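Local coordinates for beta-mannosidase (Trichoderma harzianum, PDB 4CVU), which hydrolyses beta-mannosidic linkages as a fungal member of glycoside hydrolase family 2, probably releasing mannose from the non-reducing ends of its substrates, at residues Pro397-Asp402 with Pro429-Asp434. Numbering follows the deposited sequence.
With CD (cadmium ion), chain R; CD (cadmium ion), chain S; CD (cadmium ion), chain B.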
loop_
_atom_site.group_PDB
_atom_site.type_symbol
_atom_site.label_atom_id
_atom_site.label_comp_id
_atom_site.label_asym_id
_atom_site.label_seq_id
_atom_site.Cartn_x
_atom_site.Cartn_y
_atom_site.Cartn_z
ATOM N N PRO A 397 -2.015 -8.326 22.486
ATOM C CA PRO A 397 -3.422 -8.012 22.692
ATOM C C PRO A 397 -4.359 -8.200 21.494
ATOM O O PRO A 397 -5.539 -8.475 21.698
ATOM C CB PRO A 397 -3.384 -6.561 23.136
ATOM C CG PRO A 397 -2.079 -6.433 23.839
ATOM C CD PRO A 397 -1.148 -7.243 22.963
ATOM N N ARG A 398 -3.881 -8.055 20.257
ATOM C CA ARG A 398 -4.817 -8.159 19.133
ATOM C C ARG A 398 -4.945 -9.584 18.620
ATOM O O ARG A 398 -5.671 -9.848 17.660
ATOM C CB ARG A 398 -4.448 -7.168 17.996
ATOM C CG ARG A 398 -3.116 -7.398 17.307
ATOM C CD ARG A 398 -2.964 -6.334 16.207
ATOM N NE ARG A 398 -1.680 -6.421 15.538
ATOM C CZ ARG A 398 -1.364 -5.708 14.459
ATOM N NH1 ARG A 398 -2.213 -4.805 13.979
ATOM N NH2 ARG A 398 -0.195 -5.866 13.874
ATOM N N VAL A 399 -4.233 -10.527 19.251
ATOM C CA VAL A 399 -4.386 -11.897 18.885
ATOM C C VAL A 399 -5.709 -12.460 19.359
ATOM O O VAL A 399 -5.944 -12.560 20.559
ATOM C CB VAL A 399 -3.261 -12.736 19.447
ATOM C CG1 VAL A 399 -3.523 -14.188 19.163
ATOM C CG2 VAL A 399 -1.969 -12.287 18.845
ATOM N N THR A 400 -6.555 -12.873 18.408
ATOM C CA THR A 400 -7.881 -13.312 18.687
ATOM C C THR A 400 -8.058 -14.817 18.699
ATOM O O THR A 400 -7.204 -15.625 18.209
ATOM C CB THR A 400 -8.884 -12.770 17.677
ATOM O OG1 THR A 400 -8.582 -13.285 16.361
ATOM C CG2 THR A 400 -8.898 -11.257 17.697
ATOM N N SER A 401 -9.166 -15.183 19.325
ATOM C CA SER A 401 -9.670 -16.554 19.340
ATOM C C SER A 401 -9.904 -17.114 17.921
ATOM O O SER A 401 -9.467 -18.229 17.589
ATOM C CB SER A 401 -10.938 -16.568 20.200
ATOM O OG SER A 401 -11.604 -17.775 20.110
ATOM N N ASP A 402 -10.554 -16.330 17.071
ATOM C CA ASP A 402 -10.714 -16.698 15.665
ATOM C C ASP A 402 -9.387 -16.938 14.970
ATOM O O ASP A 402 -9.240 -17.917 14.256
ATOM C CB ASP A 402 -11.467 -15.617 14.910
ATOM C CG ASP A 402 -12.954 -15.651 15.153
ATOM O OD1 ASP A 402 -13.470 -16.593 15.781
ATOM O OD2 ASP A 402 -13.638 -14.704 14.685
ATOM N N PRO A 429 -1.376 -17.473 27.122
ATOM C CA PRO A 429 -2.539 -17.330 27.993
ATOM C C PRO A 429 -3.358 -18.616 28.076
ATOM O O PRO A 429 -3.313 -19.429 27.151
ATOM C CB PRO A 429 -3.348 -16.215 27.300
ATOM C CG PRO A 429 -2.366 -15.475 26.475
ATOM C CD PRO A 429 -1.333 -16.475 26.047
ATOM N N ASP A 430 -4.085 -18.799 29.184
ATOM C CA ASP A 430 -4.930 -19.959 29.407
ATOM C C ASP A 430 -5.800 -20.314 28.179
ATOM O O ASP A 430 -5.928 -21.489 27.833
ATOM C CB ASP A 430 -5.834 -19.759 30.676
ATOM C CG ASP A 430 -6.938 -20.836 30.809
ATOM O OD1 ASP A 430 -6.663 -22.078 30.934
ATOM O OD2 ASP A 430 -8.130 -20.452 30.798
ATOM N N TRP A 431 -6.410 -19.315 27.550
ATOM C CA TRP A 431 -7.326 -19.590 26.467
ATOM C C TRP A 431 -6.696 -20.302 25.258
ATOM O O TRP A 431 -7.394 -21.025 24.562
ATOM C CB TRP A 431 -8.118 -18.346 26.054
ATOM C CG TRP A 431 -7.343 -17.260 25.383
ATOM C CD1 TRP A 431 -6.751 -16.176 25.975
ATOM C CD2 TRP A 431 -7.129 -17.114 23.980
ATOM N NE1 TRP A 431 -6.164 -15.379 25.025
ATOM C CE2 TRP A 431 -6.379 -15.929 23.792
ATOM C CE3 TRP A 431 -7.489 -17.873 22.859
ATOM C CZ2 TRP A 431 -5.993 -15.480 22.521
ATOM C CZ3 TRP A 431 -7.106 -17.426 21.605
ATOM C CH2 TRP A 431 -6.365 -16.236 21.448
ATOM N N ILE A 432 -5.388 -20.157 25.055
ATOM C CA ILE A 432 -4.710 -20.812 23.942
ATOM C C ILE A 432 -4.396 -22.282 24.287
ATOM O O ILE A 432 -4.566 -23.150 23.443
ATOM C CB ILE A 432 -3.424 -20.051 23.518
ATOM C CG1 ILE A 432 -3.796 -18.683 22.962
ATOM C CG2 ILE A 432 -2.657 -20.849 22.465
ATOM C CD1 ILE A 432 -2.622 -17.822 22.539
ATOM N N TYR A 433 -3.911 -22.542 25.500
ATOM C CA TYR A 433 -3.756 -23.914 25.996
ATOM C C TYR A 433 -5.116 -24.618 25.993
ATOM O O TYR A 433 -5.186 -25.798 25.739
ATOM C CB TYR A 433 -3.147 -23.970 27.415
ATOM C CG TYR A 433 -1.617 -23.907 27.461
ATOM C CD1 TYR A 433 -0.937 -22.690 27.505
ATOM C CD2 TYR A 433 -0.852 -25.070 27.487
ATOM C CE1 TYR A 433 0.466 -22.633 27.543
ATOM C CE2 TYR A 433 0.542 -25.019 27.552
ATOM C CZ TYR A 433 1.199 -23.795 27.582
ATOM O OH TYR A 433 2.591 -23.717 27.634
ATOM N N ASP A 434 -6.203 -23.896 26.258
ATOM C CA ASP A 434 -7.533 -24.496 26.171
ATOM C C ASP A 434 -7.830 -25.091 24.813
ATOM O O ASP A 434 -8.432 -26.171 24.718
ATOM C CB ASP A 434 -8.625 -23.452 26.442
ATOM C CG ASP A 434 -8.774 -23.134 27.896
ATOM O OD1 ASP A 434 -8.170 -23.832 28.774
ATOM O OD2 ASP A 434 -9.517 -22.159 28.147
HETATM CD CD CD R . -9.343 -22.364 30.625
HETATM CD CD CD S . -5.726 -21.623 33.384
HETATM CD CD CD B . -15.770 -14.971 15.234
HETATM O O HOH W 1 -11.188 -21.305 30.693
HETATM O O HOH W 2 -9.520 -24.093 32.511
HETATM O O HOH W 3 -8.011 -20.428 34.091
HETATM O O HOH W 4 -3.577 -21.140 32.313
#
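Trp431 reaches across to the backbone of Val399, Thr400 and Ser401 with the benzo end of its indole, and no hydrogen bond joins 397-402 to 429-434. Its CH2 lies 3.4 Å from Thr400 O, which sits at the ring edge near its plane, while CZ2 approaches Val399 O at 3.5 Å and CZ3 meets Ser401 CA, both obliquely. Apolar contact is looser: a chi1 of 174° turns CG1 of Val399 toward the indole, where it comes within 4.2 Å of Trp431 CH2. Ile432 CG1, next along the same helix, backs one indole face, 3.6 Å from the plane; Met404 of helix 401-413 touches both Val399 and Trp431. Replacing Trp431 by alanine would probably open a gap beside the backbone of Val399-Ser401 and leave the Val399 methyl without its aromatic partner. Polar capping stays local: Thr400 OG1 accepts from Arg403 N as N-cap of helix 401-413. Metal ligation lies away from the indole. Asp430 and Asp434, one helical turn apart, chelate the same cadmium, each through both carboxylate oxygens, with two waters; Asp430 OD1 also bridges to a second cadmium, 2.7 Å away, which His477 binds too. Asp402 OD2 holds a third at 2.2 Å. The arrangement joins the N-terminal ends of two successive helices, 401-413 and 430-439, flanking parallel strand 418-421 in the (beta/alpha)8-barrel domain characteristic of family 2 glycoside hydrolases.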